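Side-chain contacts in cellulosome anchoring protein cohesin region (Clostridium thermocellum, PDB 4DH2), which provides the type I cohesin domain of a cellulosome anchoring protein, binding the dockerin module of a partner protein, probably at the cell surface: residues A[137-142]-A[151-156]; A[49-54]-A[108-113]; A[80-83]-A[88-91]; A[58-63]-A[130-135]; A[44-49]-A[147-152]. One frame throughout, in Å; residues are numbered along the deposited sequence.

Contact 1: A[137-142]-A[151-156]; sequences GESNFC and AVLKEG
A151 puts its CB methyl between two side chains of the opposite strand. It lies 3.5 Å from S139 OG and also 3.5 Å from F141 CE2. The methyl meets the F141 ring obliquely, near the CD2-CE2 side. S139 and F141 are two residues apart and turn to the same face of strand 129-142. The S139 hydroxyl lies trans to its own backbone N (chi1 166°). This carries OG to the edge of the F141 ring, in its plane, 3.3 Å from F141 CE2. No partner for S139 OG is found in the model, so this buried hydroxyl sits among carbons. L153 covers it from the next position along. Its CG is placed beside the backbone N (chi1 -55°); CD1 continues the extended line and CD2 branches to the side. The fork spans S139, with L153 CD2 3.9 Å from S139 OG and L153 CD1 4.0 Å from S139 CB. L153 CD1 also approaches G137 O at 4.1 Å.

No hydrogen bond links the two segments, and their axes stay 8.4 Å apart. Strand 137-142 instead pairs with strand 48-54, through backbone bonds such as N140 to N50. F141 also meets the rings of F49 and F38. The hairpin strands 129-142 and 149-161 stand apart here and meet through side chains alone, consistent with the jelly-roll beta-sandwich of cohesin domains.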
# COMPACT_ATOMS: atom_id res chain seq x y z
N GLY A 137 5.75 -4.72 -5.44
CA GLY A 137 4.94 -4.53 -6.62
C GLY A 137 4.75 -3.05 -6.92
O GLY A 137 5.64 -2.19 -6.80
N GLU A 138 3.53 -2.75 -7.30
CA GLU A 138 3.11 -1.37 -7.52
C GLU A 138 3.31 -0.49 -6.27
O GLU A 138 3.23 -0.91 -5.12
CB GLU A 138 1.64 -1.33 -7.98
CG GLU A 138 0.65 -1.91 -6.99
CD GLU A 138 0.44 -1.01 -5.78
OE1 GLU A 138 0.27 -1.55 -4.67
OE2 GLU A 138 0.44 0.24 -5.96
N SER A 139 3.61 0.77 -6.54
CA SER A 139 3.92 1.72 -5.54
C SER A 139 3.48 3.06 -6.11
O SER A 139 3.94 3.47 -7.17
CB SER A 139 5.43 1.73 -5.31
OG SER A 139 5.84 2.85 -4.58
N ASN A 140 2.61 3.73 -5.38
CA ASN A 140 2.07 5.01 -5.79
C ASN A 140 2.00 5.93 -4.57
O ASN A 140 1.44 5.53 -3.54
CB ASN A 140 0.65 4.85 -6.31
CG ASN A 140 0.59 4.26 -7.69
OD1 ASN A 140 1.25 4.74 -8.62
ND2 ASN A 140 -0.22 3.21 -7.84
N PHE A 141 2.58 7.12 -4.67
CA PHE A 141 2.56 8.10 -3.57
C PHE A 141 2.16 9.45 -4.15
O PHE A 141 2.51 9.77 -5.28
CB PHE A 141 3.95 8.31 -2.97
CG PHE A 141 4.50 7.15 -2.19
CD1 PHE A 141 4.76 7.27 -0.84
CD2 PHE A 141 4.79 5.96 -2.81
CE1 PHE A 141 5.27 6.23 -0.13
CE2 PHE A 141 5.33 4.91 -2.09
CZ PHE A 141 5.55 5.04 -0.76
N CYS A 142 1.47 10.27 -3.37
CA CYS A 142 1.21 11.63 -3.81
C CYS A 142 1.18 12.61 -2.64
O CYS A 142 1.09 12.21 -1.46
CB CYS A 142 -0.08 11.74 -4.61
SG CYS A 142 -1.64 11.57 -3.61
N ALA A 151 8.94 6.86 -5.55
CA ALA A 151 9.44 6.05 -4.47
C ALA A 151 10.57 5.18 -5.02
O ALA A 151 10.35 4.37 -5.91
CB ALA A 151 8.34 5.15 -3.93
N VAL A 152 11.78 5.39 -4.53
CA VAL A 152 12.87 4.53 -4.93
C VAL A 152 12.84 3.29 -4.03
O VAL A 152 13.15 3.38 -2.84
CB VAL A 152 14.22 5.23 -4.74
CG1 VAL A 152 15.36 4.28 -5.21
CG2 VAL A 152 14.25 6.59 -5.44
N LEU A 153 12.46 2.17 -4.60
CA LEU A 153 12.27 0.96 -3.82
C LEU A 153 13.56 0.12 -3.70
O LEU A 153 14.27 -0.14 -4.68
CB LEU A 153 11.22 0.12 -4.49
CG LEU A 153 9.88 0.82 -4.75
CD1 LEU A 153 8.94 -0.09 -5.48
CD2 LEU A 153 9.25 1.30 -3.45
N LYS A 154 13.85 -0.28 -2.49
CA LYS A 154 14.97 -1.14 -2.24
C LYS A 154 14.47 -2.41 -1.57
O LYS A 154 13.90 -2.35 -0.50
CB LYS A 154 15.97 -0.38 -1.37
CG LYS A 154 16.47 0.91 -2.01
CD LYS A 154 17.05 1.86 -0.97
CE LYS A 154 17.97 2.91 -1.57
NZ LYS A 154 18.51 3.79 -0.49
N GLU A 155 14.68 -3.54 -2.24
CA GLU A 155 14.21 -4.83 -1.75
C GLU A 155 15.02 -5.20 -0.53
O GLU A 155 16.03 -4.57 -0.23
CB GLU A 155 14.36 -5.88 -2.82
CG GLU A 155 13.40 -5.69 -3.97
CD GLU A 155 13.51 -6.72 -5.09
OE1 GLU A 155 14.54 -7.42 -5.20
OE2 GLU A 155 12.55 -6.81 -5.89
N GLY A 156 14.58 -6.24 0.16
CA GLY A 156 15.25 -6.65 1.38
C GLY A 156 15.31 -8.16 1.44
O GLY A 156 14.71 -8.85 0.62

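Contact 2: A[49-54]-A[108-113]; sequences FNLSLY and GVFAKL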
# COMPACT_ATOMS: atom_id res chain seq x y z
N PHE A 49 -0.47 6.94 0.07
CA PHE A 49 0.36 5.99 -0.66
C PHE A 49 -0.28 4.64 -0.68
O PHE A 49 -1.09 4.30 0.19
CB PHE A 49 1.79 5.91 -0.12
CG PHE A 49 1.92 5.24 1.25
CD1 PHE A 49 1.92 3.86 1.38
CD2 PHE A 49 2.08 6.01 2.39
CE1 PHE A 49 2.08 3.28 2.62
CE2 PHE A 49 2.23 5.45 3.62
CZ PHE A 49 2.23 4.07 3.74
N ASN A 50 0.08 3.86 -1.70
CA ASN A 50 -0.44 2.52 -1.88
C ASN A 50 0.76 1.75 -2.39
O ASN A 50 1.38 2.14 -3.40
CB ASN A 50 -1.59 2.65 -2.88
CG ASN A 50 -2.32 1.35 -3.22
OD1 ASN A 50 -2.85 1.27 -4.32
ND2 ASN A 50 -2.41 0.38 -2.30
N LEU A 51 1.12 0.69 -1.66
CA LEU A 51 2.39 -0.03 -1.88
C LEU A 51 2.11 -1.52 -1.68
O LEU A 51 1.36 -1.87 -0.75
CB LEU A 51 3.40 0.48 -0.84
CG LEU A 51 4.78 -0.13 -0.72
CD1 LEU A 51 5.45 -0.05 -2.04
CD2 LEU A 51 5.54 0.69 0.29
N SER A 52 2.69 -2.38 -2.52
CA SER A 52 2.61 -3.85 -2.37
C SER A 52 4.00 -4.43 -2.14
O SER A 52 5.00 -4.00 -2.79
CB SER A 52 2.08 -4.52 -3.66
OG SER A 52 0.73 -4.20 -3.87
N LEU A 53 4.04 -5.46 -1.29
CA LEU A 53 5.23 -6.29 -1.10
C LEU A 53 4.88 -7.73 -1.35
O LEU A 53 3.73 -8.14 -1.13
CB LEU A 53 5.69 -6.19 0.36
CG LEU A 53 6.16 -4.88 0.93
CD1 LEU A 53 6.58 -5.11 2.37
CD2 LEU A 53 7.30 -4.33 0.13
N TYR A 54 5.86 -8.52 -1.78
CA TYR A 54 5.66 -9.94 -1.93
C TYR A 54 6.66 -10.67 -1.06
O TYR A 54 7.77 -10.18 -0.85
CB TYR A 54 5.91 -10.36 -3.34
CG TYR A 54 4.92 -9.80 -4.30
CD1 TYR A 54 3.71 -10.43 -4.51
CD2 TYR A 54 5.18 -8.61 -4.96
CE1 TYR A 54 2.79 -9.91 -5.39
CE2 TYR A 54 4.27 -8.10 -5.86
CZ TYR A 54 3.08 -8.76 -6.06
OH TYR A 54 2.15 -8.25 -6.95
N GLY A 108 11.34 7.31 8.78
CA GLY A 108 11.24 6.29 9.81
C GLY A 108 10.44 5.08 9.37
O GLY A 108 10.24 4.83 8.17
N VAL A 109 9.98 4.32 10.35
CA VAL A 109 9.28 3.08 10.06
C VAL A 109 7.83 3.37 9.71
O VAL A 109 7.12 4.03 10.48
CB VAL A 109 9.34 2.11 11.27
CG1 VAL A 109 8.45 0.91 11.04
CG2 VAL A 109 10.78 1.71 11.53
N PHE A 110 7.40 2.91 8.53
CA PHE A 110 6.01 3.10 8.11
C PHE A 110 5.14 1.88 8.40
O PHE A 110 3.91 1.99 8.49
CB PHE A 110 5.90 3.50 6.63
CG PHE A 110 6.05 2.36 5.64
CD1 PHE A 110 4.95 1.62 5.22
CD2 PHE A 110 7.29 2.07 5.09
CE1 PHE A 110 5.10 0.62 4.27
CE2 PHE A 110 7.43 1.09 4.15
CZ PHE A 110 6.33 0.35 3.74
N ALA A 111 5.76 0.71 8.56
CA ALA A 111 5.02 -0.48 8.93
C ALA A 111 5.98 -1.53 9.47
O ALA A 111 7.17 -1.51 9.16
CB ALA A 111 4.25 -1.02 7.77
N LYS A 112 5.46 -2.42 10.30
CA LYS A 112 6.25 -3.55 10.76
C LYS A 112 5.48 -4.82 10.42
O LYS A 112 4.28 -4.93 10.74
CB LYS A 112 6.47 -3.48 12.28
CG LYS A 112 7.36 -2.35 12.72
CD LYS A 112 7.54 -2.36 14.25
CE LYS A 112 8.58 -1.34 14.70
NZ LYS A 112 8.04 0.06 14.84
N LEU A 113 6.16 -5.79 9.82
CA LEU A 113 5.56 -7.07 9.57
C LEU A 113 5.96 -7.97 10.72
O LEU A 113 7.10 -7.90 11.16
CB LEU A 113 6.16 -7.68 8.33
CG LEU A 113 6.11 -6.82 7.07
CD1 LEU A 113 6.70 -7.59 5.92
CD2 LEU A 113 4.69 -6.41 6.80
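The touching parts, 49-53 and 110-113, run 26° apart, with the CA atoms of F49 and F110 10.8 Å from each other, so only side chains bridge them. F110 does most of the work. At F110 the chain turns a corner, and F110 and A111 together form a classic beta bulge opposite L36. The F110 ring meets F49 and L51 at different atoms. Both rings have CG between the backbone N and the carbonyl carbon (chi1 71° for F49), and from these positions F49 CZ touches F110 CD1 at 3.9 Å. The two ring planes are almost perpendicular (85°), with centroids 5.7 Å apart, but the approach is oblique. L51 comes across F110 at about a right angle and sets its CD2 methyl 3.6 Å from F110 CZ. Further along, L53 CD1 and L113 CD1 meet more loosely at 4.3 Å. F38 extends the aromatic group: it stacks on F110 and meets F49 edge-to-face. F91 adds another edge-to-face partner for F110. All the touching groups are buried carbon. The two strands are therefore held here by dispersion and the hydrophobic effect, with no directional bond between the segments.

Contact 3: A[80-83]-A[88-91]; sequences YNIV and EIVF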
# COMPACT_ATOMS: atom_id res chain seq x y z
N TYR A 80 -4.22 -2.27 5.67
CA TYR A 80 -3.45 -3.23 4.89
C TYR A 80 -4.32 -4.42 4.60
O TYR A 80 -5.33 -4.64 5.26
CB TYR A 80 -2.23 -3.69 5.68
CG TYR A 80 -2.59 -4.66 6.77
CD1 TYR A 80 -2.58 -6.03 6.53
CD2 TYR A 80 -2.99 -4.20 8.03
CE1 TYR A 80 -2.94 -6.93 7.53
CE2 TYR A 80 -3.35 -5.10 9.04
CZ TYR A 80 -3.32 -6.45 8.78
OH TYR A 80 -3.68 -7.34 9.78
N ASN A 81 -3.91 -5.21 3.62
CA ASN A 81 -4.56 -6.45 3.30
C ASN A 81 -3.53 -7.46 2.82
O ASN A 81 -2.66 -7.14 1.99
CB ASN A 81 -5.56 -6.25 2.17
CG ASN A 81 -6.24 -7.54 1.81
OD1 ASN A 81 -6.86 -8.17 2.67
ND2 ASN A 81 -6.12 -7.94 0.57
N ILE A 82 -3.61 -8.68 3.33
CA ILE A 82 -2.75 -9.74 2.83
C ILE A 82 -3.53 -10.56 1.83
O ILE A 82 -4.58 -11.13 2.17
CB ILE A 82 -2.27 -10.63 3.97
CG1 ILE A 82 -1.51 -9.77 4.97
CG2 ILE A 82 -1.37 -11.76 3.43
CD1 ILE A 82 -1.21 -10.47 6.25
N VAL A 83 -3.05 -10.57 0.59
CA VAL A 83 -3.61 -11.40 -0.45
C VAL A 83 -2.89 -12.75 -0.38
O VAL A 83 -1.88 -12.96 -1.02
CB VAL A 83 -3.44 -10.79 -1.85
CG1 VAL A 83 -4.19 -11.59 -2.87
CG2 VAL A 83 -3.94 -9.32 -1.86
N GLU A 88 1.03 -11.58 -1.08
CA GLU A 88 1.20 -10.16 -1.28
C GLU A 88 0.65 -9.41 -0.07
O GLU A 88 -0.42 -9.73 0.45
CB GLU A 88 0.45 -9.73 -2.55
CG GLU A 88 0.71 -8.27 -2.94
CD GLU A 88 -0.26 -7.71 -3.99
OE1 GLU A 88 -1.42 -8.18 -4.08
OE2 GLU A 88 0.13 -6.76 -4.70
N ILE A 89 1.38 -8.40 0.38
CA ILE A 89 0.89 -7.53 1.42
C ILE A 89 0.70 -6.15 0.82
O ILE A 89 1.65 -5.55 0.26
CB ILE A 89 1.87 -7.39 2.57
CG1 ILE A 89 2.36 -8.76 3.05
CG2 ILE A 89 1.22 -6.59 3.69
CD1 ILE A 89 3.43 -8.63 4.08
N VAL A 90 -0.52 -5.65 0.90
CA VAL A 90 -0.86 -4.36 0.29
C VAL A 90 -1.14 -3.36 1.41
O VAL A 90 -1.83 -3.66 2.39
CB VAL A 90 -2.09 -4.48 -0.63
CG1 VAL A 90 -2.26 -3.22 -1.45
CG2 VAL A 90 -1.92 -5.67 -1.56
N PHE A 91 -0.57 -2.17 1.26
CA PHE A 91 -0.76 -1.09 2.22
C PHE A 91 -1.49 0.06 1.54
O PHE A 91 -1.25 0.35 0.37
CB PHE A 91 0.58 -0.54 2.69
CG PHE A 91 1.44 -1.55 3.36
CD1 PHE A 91 1.38 -1.71 4.73
CD2 PHE A 91 2.32 -2.32 2.64
CE1 PHE A 91 2.18 -2.65 5.37
CE2 PHE A 91 3.13 -3.25 3.28
CZ PHE A 91 3.05 -3.39 4.66
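V83 and E88 are paired across the strands and project from the same face, and their first torsions set which atoms meet. E88 has CG trans to its backbone N (chi1 -173°) and then runs extended. V83 has CG1 anti to its backbone N (chi1 -172°), which leaves CG2 beside that N, 3.5 Å from E88 OE1. The same V83 CG2 methyl meets V90 CG2 at 4.2 Å, the two valines crossing at a slant. The carboxylate has polar partners elsewhere: E88 OE2 bonds to S52 OG, and E88 OE1 to H66 ND1 of the dockerin chain.

The backbone is a regular antiparallel hairpin, formed by strands 78-83 and 88-94 at one edge of the sheet. N81 and V90 form a hydrogen-bonded pair. V90 N to N81 O is 2.8 Å and nearly straight at 170°. V83 and E88 form the next such pair. V83 N to E88 O is 2.8 Å, while E88 N to V83 O is longer at 3.2 Å, its donor standing above the carbonyl plane. N81, V83, E88 and V90 share the face that meets dockerin, where N81 ND2 bonds to L65 O of that chain. On the other face, Y80 CB touches F91 CD1 at 4.2 Å. The Y80 ring itself leads away from the contact. Beside it, I82 CG1 rests loosely against I89 CG2 at 4.4 Å.

Contact 4: A[58-63]-A[130-135]; sequences KAIEVL and KYSLIT
S132 OG is the polar atom at the middle of this contact, but what surrounds it from segment 58-63 is carbon. A59 CB approaches S132 OG at 3.8 Å. I60 CD1 stands beside the same S132 OG at 4.3 Å. Neither is a polar bond, and no hydrogen bond crosses between the segments. The S132 hydroxyl extends trans to its backbone N (chi1 -165°), which projects it across the gap toward A59. At a separation of 7.1 Å between the CA atoms of A59 and S132, a methyl and a hydroxyl meet without longer side chains.

I60 reaches in from the next residue. With CG1 beside the backbone N (chi1 -70°) and chi2 extended, the chain brings CD1 to S132. I134 lies two residues beyond S132 on the same strand. Its CD1 stays 4.6 Å from I60 CD1, just wider than a true contact. I60 also packs on V158 and V115.

Each segment is held by its own ladder. A59 and E61 make backbone hydrogen bonds to K118 and R116, at the end of the neighbouring strand 108-117 and just beyond it, and E61 adds a salt bridge to R116. K130 and S132 pair in the same way with I160 and V158 of strand 149-161. The side chains of A59 and I60 therefore meet S132 across the interior, not along a ladder. The start of strand 60-67 and the first half of strand 129-142 pack face to face here, across the interior of the cohesin beta-sandwich.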
# COMPACT_ATOMS: atom_id res chain seq x y z
N LYS A 58 6.69 -20.13 0.96
CA LYS A 58 7.31 -21.40 1.34
C LYS A 58 8.21 -21.23 2.56
O LYS A 58 8.44 -22.17 3.32
CB LYS A 58 8.07 -22.03 0.18
CG LYS A 58 7.17 -22.74 -0.80
CD LYS A 58 7.94 -23.21 -2.02
CE LYS A 58 7.01 -23.57 -3.17
NZ LYS A 58 5.92 -24.49 -2.74
N ALA A 59 8.69 -20.01 2.76
CA ALA A 59 9.60 -19.72 3.85
C ALA A 59 8.98 -18.83 4.91
O ALA A 59 9.39 -18.87 6.06
CB ALA A 59 10.85 -19.08 3.32
N ILE A 60 8.02 -18.00 4.52
CA ILE A 60 7.51 -16.98 5.41
C ILE A 60 6.01 -17.02 5.53
O ILE A 60 5.29 -17.17 4.54
CB ILE A 60 7.89 -15.60 4.88
CG1 ILE A 60 9.40 -15.38 5.03
CG2 ILE A 60 7.13 -14.51 5.63
CD1 ILE A 60 9.82 -13.94 4.73
N GLU A 61 5.55 -16.90 6.76
CA GLU A 61 4.15 -16.71 7.09
C GLU A 61 3.94 -15.35 7.75
O GLU A 61 4.56 -15.03 8.77
CB GLU A 61 3.69 -17.83 8.04
CG GLU A 61 2.24 -17.76 8.40
CD GLU A 61 1.80 -18.87 9.34
OE1 GLU A 61 2.65 -19.68 9.77
OE2 GLU A 61 0.59 -18.92 9.64
N VAL A 62 3.07 -14.52 7.18
CA VAL A 62 2.83 -13.22 7.77
C VAL A 62 1.70 -13.36 8.77
O VAL A 62 0.60 -13.79 8.43
CB VAL A 62 2.50 -12.14 6.71
CG1 VAL A 62 2.29 -10.78 7.40
CG2 VAL A 62 3.61 -12.08 5.69
N LEU A 63 2.00 -13.01 10.01
CA LEU A 63 1.03 -13.16 11.08
C LEU A 63 0.35 -11.85 11.48
O LEU A 63 -0.74 -11.86 12.07
CB LEU A 63 1.73 -13.73 12.32
CG LEU A 63 2.42 -15.07 12.09
CD1 LEU A 63 3.00 -15.62 13.40
CD2 LEU A 63 1.49 -16.09 11.45
N LYS A 130 20.16 -19.86 4.49
CA LYS A 130 19.35 -19.49 3.33
C LYS A 130 18.97 -18.01 3.40
O LYS A 130 19.13 -17.35 4.44
CB LYS A 130 18.09 -20.36 3.17
CG LYS A 130 18.34 -21.79 2.64
CD LYS A 130 17.05 -22.54 2.53
CE LYS A 130 17.26 -23.97 1.99
NZ LYS A 130 17.77 -24.03 0.59
N TYR A 131 18.52 -17.48 2.27
CA TYR A 131 18.04 -16.10 2.17
C TYR A 131 16.65 -16.09 1.57
O TYR A 131 16.35 -16.84 0.65
CB TYR A 131 18.96 -15.29 1.26
CG TYR A 131 20.38 -15.24 1.76
CD1 TYR A 131 20.75 -14.31 2.73
CD2 TYR A 131 21.33 -16.13 1.31
CE1 TYR A 131 22.04 -14.25 3.21
CE2 TYR A 131 22.64 -16.08 1.79
CZ TYR A 131 22.99 -15.14 2.74
OH TYR A 131 24.27 -15.05 3.24
N SER A 132 15.77 -15.25 2.09
CA SER A 132 14.45 -15.14 1.49
C SER A 132 14.19 -13.68 1.16
O SER A 132 14.36 -12.80 2.00
CB SER A 132 13.37 -15.66 2.42
OG SER A 132 12.18 -15.87 1.69
N LEU A 133 13.78 -13.43 -0.07
CA LEU A 133 13.68 -12.07 -0.61
C LEU A 133 12.30 -11.49 -0.36
O LEU A 133 11.30 -12.20 -0.47
CB LEU A 133 13.93 -12.19 -2.12
CG LEU A 133 14.39 -11.01 -2.96
CD1 LEU A 133 15.73 -10.51 -2.50
CD2 LEU A 133 14.46 -11.48 -4.43
N ILE A 134 12.25 -10.20 -0.05
CA ILE A 134 10.99 -9.50 0.07
C ILE A 134 11.01 -8.46 -1.05
O ILE A 134 11.89 -7.60 -1.08
CB ILE A 134 10.86 -8.87 1.44
CG1 ILE A 134 10.64 -9.99 2.48
CG2 ILE A 134 9.65 -7.92 1.48
CD1 ILE A 134 10.85 -9.53 3.85
N THR A 135 10.06 -8.57 -1.97
CA THR A 135 10.10 -7.76 -3.17
C THR A 135 8.93 -6.79 -3.19
O THR A 135 8.07 -6.82 -2.31
CB THR A 135 10.01 -8.60 -4.41
OG1 THR A 135 8.79 -9.34 -4.41
CG2 THR A 135 11.15 -9.61 -4.45

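Contact 5: A[44-49]-A[147-152]; sequences HGIQSF and KPILAV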
# COMPACT_ATOMS: atom_id res chain seq x y z
N HIS A 44 7.25 18.57 2.67
CA HIS A 44 5.90 19.09 2.48
C HIS A 44 4.82 18.03 2.60
O HIS A 44 3.63 18.36 2.70
CB HIS A 44 5.76 19.93 1.21
CG HIS A 44 5.53 19.16 -0.05
ND1 HIS A 44 6.55 18.52 -0.72
CD2 HIS A 44 4.43 19.05 -0.83
CE1 HIS A 44 6.06 17.99 -1.84
NE2 HIS A 44 4.78 18.30 -1.93
N GLY A 45 5.23 16.77 2.61
CA GLY A 45 4.37 15.71 3.11
C GLY A 45 3.67 14.83 2.10
O GLY A 45 3.26 15.27 1.03
N ILE A 46 3.54 13.55 2.47
CA ILE A 46 2.74 12.57 1.76
C ILE A 46 1.28 12.61 2.24
O ILE A 46 0.99 12.47 3.44
CB ILE A 46 3.27 11.16 2.03
CG1 ILE A 46 4.76 11.07 1.66
CG2 ILE A 46 2.48 10.08 1.27
CD1 ILE A 46 5.47 9.88 2.28
N GLN A 47 0.37 12.77 1.29
CA GLN A 47 -1.07 12.67 1.51
C GLN A 47 -1.55 11.23 1.48
O GLN A 47 -2.39 10.80 2.31
CB GLN A 47 -1.78 13.47 0.43
CG GLN A 47 -3.26 13.20 0.26
CD GLN A 47 -4.06 13.79 1.41
OE1 GLN A 47 -3.91 14.96 1.74
NE2 GLN A 47 -4.88 12.96 2.04
N SER A 48 -1.03 10.45 0.54
CA SER A 48 -1.52 9.10 0.38
C SER A 48 -0.46 8.22 -0.28
O SER A 48 0.33 8.70 -1.11
CB SER A 48 -2.76 9.09 -0.49
OG SER A 48 -3.23 7.76 -0.72
N PHE A 49 -0.47 6.94 0.07
CA PHE A 49 0.36 5.99 -0.66
C PHE A 49 -0.28 4.64 -0.68
O PHE A 49 -1.09 4.30 0.19
CB PHE A 49 1.79 5.91 -0.12
CG PHE A 49 1.92 5.24 1.25
CD1 PHE A 49 1.92 3.86 1.38
CD2 PHE A 49 2.08 6.01 2.39
CE1 PHE A 49 2.08 3.28 2.62
CE2 PHE A 49 2.23 5.45 3.62
CZ PHE A 49 2.23 4.07 3.74
N LYS A 147 0.08 15.69 -6.54
CA LYS A 147 1.29 15.60 -7.34
C LYS A 147 2.02 14.33 -6.95
O LYS A 147 2.08 13.97 -5.77
CB LYS A 147 2.21 16.80 -7.11
CG LYS A 147 1.65 18.12 -7.62
CD LYS A 147 2.61 19.26 -7.29
CE LYS A 147 3.86 19.25 -8.18
NZ LYS A 147 4.73 20.44 -7.91
N PRO A 148 2.60 13.65 -7.94
CA PRO A 148 3.27 12.39 -7.61
C PRO A 148 4.54 12.62 -6.83
O PRO A 148 5.23 13.63 -7.00
CB PRO A 148 3.58 11.77 -8.99
CG PRO A 148 3.48 12.88 -9.96
CD PRO A 148 2.49 13.86 -9.39
N ILE A 149 4.83 11.66 -5.96
CA ILE A 149 6.10 11.58 -5.27
C ILE A 149 6.68 10.23 -5.69
O ILE A 149 6.03 9.21 -5.50
CB ILE A 149 5.90 11.59 -3.74
CG1 ILE A 149 5.23 12.92 -3.26
CG2 ILE A 149 7.21 11.37 -3.06
CD1 ILE A 149 4.81 12.88 -1.79
N LEU A 150 7.85 10.21 -6.32
CA LEU A 150 8.44 8.93 -6.69
C LEU A 150 8.99 8.19 -5.49
O LEU A 150 9.52 8.79 -4.57
CB LEU A 150 9.59 9.16 -7.67
CG LEU A 150 9.19 9.95 -8.90
CD1 LEU A 150 10.42 10.19 -9.77
CD2 LEU A 150 8.13 9.22 -9.66
N ALA A 151 8.94 6.86 -5.55
CA ALA A 151 9.44 6.05 -4.47
C ALA A 151 10.57 5.18 -5.02
O ALA A 151 10.35 4.37 -5.91
CB ALA A 151 8.34 5.15 -3.93
N VAL A 152 11.78 5.39 -4.53
CA VAL A 152 12.87 4.53 -4.93
C VAL A 152 12.84 3.29 -4.03
O VAL A 152 13.15 3.38 -2.84
CB VAL A 152 14.22 5.23 -4.74
CG1 VAL A 152 15.36 4.28 -5.21
CG2 VAL A 152 14.25 6.59 -5.44
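The flat group that meets I149 is the peptide after G45. I149 CD1 comes to 4.0 Å from G45 O, and it lies well to one side of the peptide plane. Neither segment brings a ring to the other. The F141 ring of strand 129-142 packs on both I46 and I149.

The side-chain contact itself is I46 against I149. I46 CG1 and I149 CD1 are 3.9 Å apart, and the two chains cross at about a right angle. I149 carries CG1 beside its backbone N (chi1 -63°) and then extends, so its CD1 tip is sent over both the G45 carbonyl and the I46 branch. I46 presents the middle of its chain, not its tip. The CA atoms of I46 and I149 are 7.9 Å apart, and no hydrogen bond crosses between the segments. Carbon against carbon, with one carbonyl oxygen at the side, makes up the whole meeting.

That placement belongs to one end of the cohesin beta-sandwich. Strand 129-142 is flanked in the sheet by strands 48-54 and 149-161, and the contact reaches across it near where both neighbours begin. A classic beta bulge at Q47 and S48 sits opposite C142, and Q47 and C142 are joined by a backbone hydrogen bond. G45 comes just before this bulge and has positive phi (102°). At these backbone angles a side chain would run into the carbonyl O of H44. The G45 carbonyl is the one that I149 CD1 approaches.

Overall arrangement
Contact 2 lies nearest the centre of the chain and is wholly apolar and aromatic. Contacts 1, 4 and 5 are also buried but smaller. In contact 1 a serine hydroxyl has no polar partner; in contact 4 a serine hydroxyl meets only carbon from the facing segment. Contact 5 packs isoleucines at the end opposite contact 4. Contact 3 differs in kind: it is a hydrogen-bonded hairpin at a sheet edge, partly exposed, with polar and apolar side chains meeting the dockerin. Contacts 1 and 4 share strand 129-142. Contacts 1 and 5 share strand 149-161. Contacts 2 and 5 share strand 48-54 and F49. S52 joins contacts 1, 2 and 3, since its OG bonds to both E138 and E88.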